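Local coordinates for segregation and condensation protein B (Chlorobium tepidum TLS, PDB 1T6S), which takes part in chromosome partitioning, probably as a winged-helix partner of the bacterial SMC condensin complex, at residues A[100-103]-A[104-108]; A[85-88]-A[89-93]. All coordinates share one frame; numbering follows the deposited sequence.

Contact 1 (A[100-103]-A[104-108]); sequences LAVV and AWHQP. With NO3 (nitrate ion), chain N.
With Val102 CG1 anti to its own backbone N (chi1 177°) and His106 CG anti to its carbonyl carbon (chi1 -63°), the valine methyl and the imidazole meet one helical turn apart, CG1 to CD2 at 3.8 Å. The imidazole also presents its edge, in plane, to Val102 O, which takes the backbone N-H of His106 at 2.8 Å. Trp105 CD1 stands 3.3 Å above one face of the His106 ring, offset toward the rim. Backbone bonds from Ala104 N to Leu100 O through Gln107 N to Val103 O continue the i to i+4 pattern to the C-terminal end of helix 87-106. There Gln107 leaves helical geometry, and a cis peptide bond leads into Pro108. This helix opens the C-terminal winged helix-turn-helix domain, where Val102 and His106 both pack on Ile117 of helix 111-118. Gln107 turns back over the last turn: its NE2 donates to Ala104 O at 3.1 Å, nearly straight at the hydrogen (165°), with the acceptor in the amide plane. The same nitrogen makes a weak bond to a nitrate oxygen O2 at 2.9 Å, while OE1 accepts from Thr152 N, so both ends of the buried amide are engaged. Ala104 CB adds a 3.4 Å contact to nitrate O3, and Ser93 and Gln89 of the second subunit also bond this anion.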
ATOM      1  N   LEU A 100       1.427  -2.993   9.391  1.00 25.11           N
ATOM      2  CA  LEU A 100       2.291  -3.211   8.233  1.00 25.53           C
ATOM      3  C   LEU A 100       3.675  -2.623   8.482  1.00 25.86           C
ATOM      4  O   LEU A 100       4.696  -3.210   8.121  1.00 25.70           O
ATOM      5  CB  LEU A 100       1.730  -2.529   6.984  1.00 29.87           C
ATOM      6  CG  LEU A 100       1.711  -3.386   5.722  1.00 34.89           C
ATOM      7  CD1 LEU A 100       1.388  -2.511   4.512  1.00 34.34           C
ATOM      8  CD2 LEU A 100       3.017  -4.108   5.546  1.00 34.68           C
ATOM      9  N   ALA A 101       3.693  -1.434   9.076  1.00 24.26           N
ATOM     10  CA  ALA A 101       4.922  -0.727   9.395  1.00 23.22           C
ATOM     11  C   ALA A 101       5.749  -1.512  10.409  1.00 24.64           C
ATOM     12  O   ALA A 101       6.966  -1.607  10.273  1.00 26.58           O
ATOM     13  CB  ALA A 101       4.586   0.670   9.964  1.00 31.00           C
ATOM     14  N   VAL A 102       5.085  -2.061  11.429  1.00 26.11           N
ATOM     15  CA  VAL A 102       5.759  -2.849  12.460  1.00 26.92           C
ATOM     16  C   VAL A 102       6.378  -4.110  11.846  1.00 27.55           C
ATOM     17  O   VAL A 102       7.506  -4.489  12.174  1.00 25.52           O
ATOM     18  CB  VAL A 102       4.781  -3.241  13.605  1.00 31.88           C
ATOM     19  CG1 VAL A 102       5.498  -4.137  14.630  1.00 34.86           C
ATOM     20  CG2 VAL A 102       4.265  -1.973  14.311  1.00 33.59           C
ATOM     21  N   VAL A 103       5.641  -4.751  10.945  1.00 27.22           N
ATOM     22  CA  VAL A 103       6.158  -5.946  10.267  1.00 26.46           C
ATOM     23  C   VAL A 103       7.365  -5.585   9.389  1.00 27.02           C
ATOM     24  O   VAL A 103       8.412  -6.257   9.421  1.00 25.93           O
ATOM     25  CB  VAL A 103       5.071  -6.623   9.425  1.00 24.70           C
ATOM     26  CG1 VAL A 103       5.655  -7.880   8.707  1.00 25.92           C
ATOM     27  CG2 VAL A 103       3.925  -7.029  10.341  1.00 25.12           C
ATOM     28  N   ALA A 104       7.226  -4.507   8.628  1.00 29.96           N
ATOM     29  CA  ALA A 104       8.306  -4.063   7.759  1.00 31.19           C
ATOM     30  C   ALA A 104       9.572  -3.851   8.553  1.00 32.40           C
ATOM     31  O   ALA A 104      10.662  -4.217   8.105  1.00 31.47           O
ATOM     32  CB  ALA A 104       7.927  -2.747   7.026  1.00 27.28           C
ATOM     33  N   TRP A 105       9.443  -3.272   9.743  1.00 26.67           N
ATOM     34  CA  TRP A 105      10.630  -3.002  10.542  1.00 28.81           C
ATOM     35  C   TRP A 105      11.147  -4.140  11.424  1.00 29.24           C
ATOM     36  O   TRP A 105      12.349  -4.370  11.478  1.00 28.24           O
ATOM     37  CB  TRP A 105      10.400  -1.751  11.400  1.00 34.79           C
ATOM     38  CG  TRP A 105      11.629  -1.361  12.165  1.00 35.53           C
ATOM     39  CD1 TRP A 105      11.827  -1.468  13.515  1.00 35.66           C
ATOM     40  CD2 TRP A 105      12.848  -0.836  11.618  1.00 37.10           C
ATOM     41  NE1 TRP A 105      13.089  -1.042  13.841  1.00 37.27           N
ATOM     42  CE2 TRP A 105      13.740  -0.649  12.698  1.00 37.63           C
ATOM     43  CE3 TRP A 105      13.274  -0.505  10.321  1.00 36.77           C
ATOM     44  CZ2 TRP A 105      15.029  -0.147  12.523  1.00 36.68           C
ATOM     45  CZ3 TRP A 105      14.569  -0.001  10.150  1.00 37.27           C
ATOM     46  CH2 TRP A 105      15.424   0.170  11.248  1.00 35.77           C
ATOM     47  N   HIS A 106      10.241  -4.861  12.076  1.00 29.42           N
ATOM     48  CA  HIS A 106      10.625  -5.928  12.997  1.00 32.10           C
ATOM     49  C   HIS A 106      10.644  -7.375  12.479  1.00 31.48           C
ATOM     50  O   HIS A 106      11.031  -8.278  13.211  1.00 30.00           O
ATOM     51  CB  HIS A 106       9.719  -5.862  14.221  1.00 33.84           C
ATOM     52  CG  HIS A 106       9.860  -4.600  15.006  1.00 37.60           C
ATOM     53  ND1 HIS A 106      10.784  -4.454  16.022  1.00 39.30           N
ATOM     54  CD2 HIS A 106       9.213  -3.412  14.917  1.00 36.61           C
ATOM     55  CE1 HIS A 106      10.697  -3.236  16.523  1.00 38.18           C
ATOM     56  NE2 HIS A 106       9.752  -2.581  15.870  1.00 39.29           N
ATOM     57  N   GLN A 107      10.230  -7.594  11.236  1.00 30.22           N
ATOM     58  CA  GLN A 107      10.201  -8.935  10.660  1.00 31.60           C
ATOM     59  C   GLN A 107      11.510  -9.732  10.790  1.00 34.70           C
ATOM     60  O   GLN A 107      12.611  -9.182  10.684  1.00 35.16           O
ATOM     61  CB  GLN A 107       9.793  -8.862   9.181  1.00 32.88           C
ATOM     62  CG  GLN A 107      10.725  -8.010   8.299  1.00 32.03           C
ATOM     63  CD  GLN A 107      10.222  -7.890   6.865  1.00 33.50           C
ATOM     64  OE1 GLN A 107       9.842  -8.882   6.247  1.00 34.30           O
ATOM     65  NE2 GLN A 107      10.225  -6.675   6.331  1.00 33.36           N
ATOM     66  N   PRO A 108      11.402 -11.049  11.046  1.00 36.40           N
ATOM     67  CA  PRO A 108      10.155 -11.806  11.218  1.00 35.69           C
ATOM     68  C   PRO A 108       9.605 -11.550  12.620  1.00 33.36           C
ATOM     69  O   PRO A 108      10.344 -11.605  13.601  1.00 32.50           O
ATOM     70  CB  PRO A 108      10.597 -13.256  10.989  1.00 38.33           C
ATOM     71  CG  PRO A 108      12.007 -13.261  11.446  1.00 39.71           C
ATOM     72  CD  PRO A 108      12.549 -11.965  10.899  1.00 39.53           C
TER
HETATM   73  N   NO3 N 401      10.338  -4.276   3.778  1.00 40.82           N
HETATM   74  O1  NO3 N 401      11.086  -3.348   3.414  1.00 39.57           O
HETATM   75  O2  NO3 N 401      10.812  -5.387   3.786  1.00 43.05           O
HETATM   76  O3  NO3 N 401       9.196  -3.998   4.093  1.00 36.09           O

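Contact 2 (A[85-88]-A[89-93]); sequences APVI and QRRLS. With NO3 (nitrate ion), chain I; NO3 (nitrate ion), chain F.
Residues 85-93 carry the chain from Ala85, the first residue to leave the preceding helix (phi/psi -143/64), through Pro86 at the N-cap, into the first turns of helix 87-106. Arg90 N reaches Pro86 O at 3.0 Å and Arg91 N reaches Val87 O at 2.9 Å; Leu92 N to Ile88 O extends the i to i+4 series. Ahead of this turn, Val87 N donates to O2 of one nitrate, probably from the crystallisation liquor, at 2.8 Å, where the helix dipole would probably favour an anion. Gln89 passes obliquely across the proline ring, its OE1 3.5 Å from Pro86 CD. Its extended chain carries NE2 to a second nitrate, bonding O2 at 2.9 Å and O1 at 3.1 Å, and NE2 also bonds Leu84 O of the preceding helix; Ser93 OG donates to that same O1. The Arg90 chain bends at chi3 (55°), which brings NH1 back over the helix start to 3.6 Å from Val87 CG2; its NE bonds Trp105 O of the second subunit. Arg91 runs beside Ile88 in the same direction, with NH1 3.7 Å from Ile88 CD1. Pro86 at the N-cap and the first i to i+4 bond, from Arg90 N to Pro86 O, define a helix N-terminus, here built into the dimer interface.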
ATOM      1  N   ALA A  85     -12.890  10.853   4.138  1.00 29.53           N
ATOM      2  CA  ALA A  85     -12.197  10.194   5.237  1.00 31.76           C
ATOM      3  C   ALA A  85     -13.008  10.057   6.521  1.00 32.58           C
ATOM      4  O   ALA A  85     -12.651  10.631   7.552  1.00 32.15           O
ATOM      5  CB  ALA A  85     -10.878  10.951   5.534  1.00 29.24           C
ATOM      6  N   PRO A  86     -14.118   9.300   6.486  1.00 35.43           N
ATOM      7  CA  PRO A  86     -14.910   9.146   7.709  1.00 37.32           C
ATOM      8  C   PRO A  86     -14.064   8.420   8.773  1.00 38.38           C
ATOM      9  O   PRO A  86     -13.131   7.698   8.422  1.00 36.18           O
ATOM     10  CB  PRO A  86     -16.115   8.333   7.235  1.00 38.05           C
ATOM     11  CG  PRO A  86     -15.548   7.508   6.124  1.00 37.38           C
ATOM     12  CD  PRO A  86     -14.675   8.496   5.390  1.00 37.32           C
ATOM     13  N   VAL A  87     -14.390   8.621  10.054  1.00 38.92           N
ATOM     14  CA  VAL A  87     -13.651   8.027  11.179  1.00 41.21           C
ATOM     15  C   VAL A  87     -13.363   6.526  11.090  1.00 41.17           C
ATOM     16  O   VAL A  87     -12.220   6.096  11.269  1.00 41.18           O
ATOM     17  CB  VAL A  87     -14.374   8.255  12.534  1.00 53.75           C
ATOM     18  CG1 VAL A  87     -13.397   8.005  13.692  1.00 52.32           C
ATOM     19  CG2 VAL A  87     -14.943   9.656  12.602  1.00 55.80           C
ATOM     20  N   ILE A  88     -14.400   5.732  10.829  1.00 38.81           N
ATOM     21  CA  ILE A  88     -14.254   4.280  10.742  1.00 38.90           C
ATOM     22  C   ILE A  88     -13.277   3.882   9.652  1.00 39.06           C
ATOM     23  O   ILE A  88     -12.454   2.974   9.831  1.00 36.27           O
ATOM     24  CB  ILE A  88     -15.605   3.577  10.453  1.00 59.32           C
ATOM     25  CG1 ILE A  88     -16.666   4.049  11.451  1.00 61.83           C
ATOM     26  CG2 ILE A  88     -15.447   2.061  10.543  1.00 59.30           C
ATOM     27  CD1 ILE A  88     -16.251   3.926  12.893  1.00 63.59           C
ATOM     28  N   GLN A  89     -13.378   4.550   8.510  1.00 38.57           N
ATOM     29  CA  GLN A  89     -12.481   4.269   7.400  1.00 37.47           C
ATOM     30  C   GLN A  89     -11.052   4.609   7.832  1.00 36.90           C
ATOM     31  O   GLN A  89     -10.120   3.865   7.540  1.00 34.85           O
ATOM     32  CB  GLN A  89     -12.881   5.107   6.179  1.00 40.06           C
ATOM     33  CG  GLN A  89     -12.005   4.918   4.960  1.00 38.58           C
ATOM     34  CD  GLN A  89     -12.321   5.943   3.887  1.00 41.62           C
ATOM     35  OE1 GLN A  89     -13.421   5.946   3.322  1.00 41.94           O
ATOM     36  NE2 GLN A  89     -11.359   6.831   3.607  1.00 39.24           N
ATOM     37  N   ARG A  90     -10.891   5.721   8.548  1.00 33.83           N
ATOM     38  CA  ARG A  90      -9.567   6.144   9.004  1.00 34.51           C
ATOM     39  C   ARG A  90      -8.964   5.124   9.981  1.00 33.16           C
ATOM     40  O   ARG A  90      -7.771   4.848   9.930  1.00 30.60           O
ATOM     41  CB  ARG A  90      -9.654   7.533   9.654  1.00 42.34           C
ATOM     42  CG  ARG A  90      -9.734   8.684   8.647  1.00 46.37           C
ATOM     43  CD  ARG A  90     -10.477   9.864   9.233  1.00 50.21           C
ATOM     44  NE  ARG A  90      -9.886  10.304  10.485  1.00 55.26           N
ATOM     45  CZ  ARG A  90     -10.566  10.853  11.484  1.00 56.72           C
ATOM     46  NH1 ARG A  90     -11.878  11.028  11.378  1.00 57.33           N
ATOM     47  NH2 ARG A  90      -9.931  11.234  12.591  1.00 57.79           N
ATOM     48  N   ARG A  91      -9.795   4.582  10.871  1.00 35.06           N
ATOM     49  CA  ARG A  91      -9.363   3.572  11.839  1.00 36.47           C
ATOM     50  C   ARG A  91      -8.839   2.329  11.117  1.00 35.02           C
ATOM     51  O   ARG A  91      -7.759   1.828  11.434  1.00 35.02           O
ATOM     52  CB  ARG A  91     -10.529   3.185  12.761  1.00 62.41           C
ATOM     53  CG  ARG A  91     -10.920   4.269  13.780  1.00 68.24           C
ATOM     54  CD  ARG A  91     -12.260   3.951  14.476  1.00 73.95           C
ATOM     55  NE  ARG A  91     -12.212   2.743  15.294  1.00 80.26           N
ATOM     56  CZ  ARG A  91     -13.253   2.233  15.951  1.00 83.06           C
ATOM     57  NH1 ARG A  91     -14.435   2.832  15.882  1.00 85.42           N
ATOM     58  NH2 ARG A  91     -13.108   1.131  16.685  1.00 83.36           N
ATOM     59  N   LEU A  92      -9.601   1.829  10.146  1.00 33.37           N
ATOM     60  CA  LEU A  92      -9.167   0.655   9.379  1.00 32.85           C
ATOM     61  C   LEU A  92      -7.847   0.953   8.673  1.00 30.62           C
ATOM     62  O   LEU A  92      -6.886   0.181   8.772  1.00 30.78           O
ATOM     63  CB  LEU A  92     -10.230   0.268   8.348  1.00 41.00           C
ATOM     64  CG  LEU A  92     -11.561  -0.217   8.953  1.00 45.62           C
ATOM     65  CD1 LEU A  92     -12.657  -0.180   7.882  1.00 46.65           C
ATOM     66  CD2 LEU A  92     -11.402  -1.636   9.514  1.00 46.13           C
ATOM     67  N   SER A  93      -7.801   2.069   7.952  1.00 27.68           N
ATOM     68  CA  SER A  93      -6.586   2.471   7.252  1.00 28.49           C
ATOM     69  C   SER A  93      -5.370   2.598   8.182  1.00 28.52           C
ATOM     70  O   SER A  93      -4.300   2.051   7.902  1.00 28.44           O
ATOM     71  CB  SER A  93      -6.800   3.809   6.538  1.00 30.94           C
ATOM     72  OG  SER A  93      -7.668   3.664   5.427  1.00 33.88           O
TER
HETATM   73  N   NO3 I 408      -8.303   7.000   4.833  1.00 39.44           N
HETATM   74  O1  NO3 I 408      -9.001   6.162   5.440  1.00 37.82           O
HETATM   75  O2  NO3 I 408      -8.865   7.983   4.416  1.00 41.59           O
HETATM   76  O3  NO3 I 408      -7.116   6.768   4.707  1.00 34.89           O
HETATM   77  N   NO3 F 405     -17.254  10.830  10.507  1.00 69.81           N
HETATM   78  O1  NO3 F 405     -17.653  11.938  10.948  1.00 69.82           O
HETATM   79  O2  NO3 F 405     -16.136  10.776  10.105  1.00 70.31           O
HETATM   80  O3  NO3 F 405     -18.030   9.901  10.519  1.00 69.50           O

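Overall arrangement
Both contacts belong to helix 87-106: contact 2 forms its N-terminal start and contact 1 its C-terminal end, in that order along the chain. Their centres lie 22 Å apart, with nearest atoms about 8 Å apart and no touch between them. Within one chain, contact 1 packs against helix 111-118 and strands 135-140 and 148-152, whereas contact 2 follows helix 77-84. The second subunit brings the two ends together: residues of 85-93 in one copy pack on residues of 104-107 in the other, and Leu100 and Ala101 pack on Leu97 of the second subunit. This reciprocal pairing is consistent with an antiparallel course of the two helices, which puts helix 87-106 in the dimer interface.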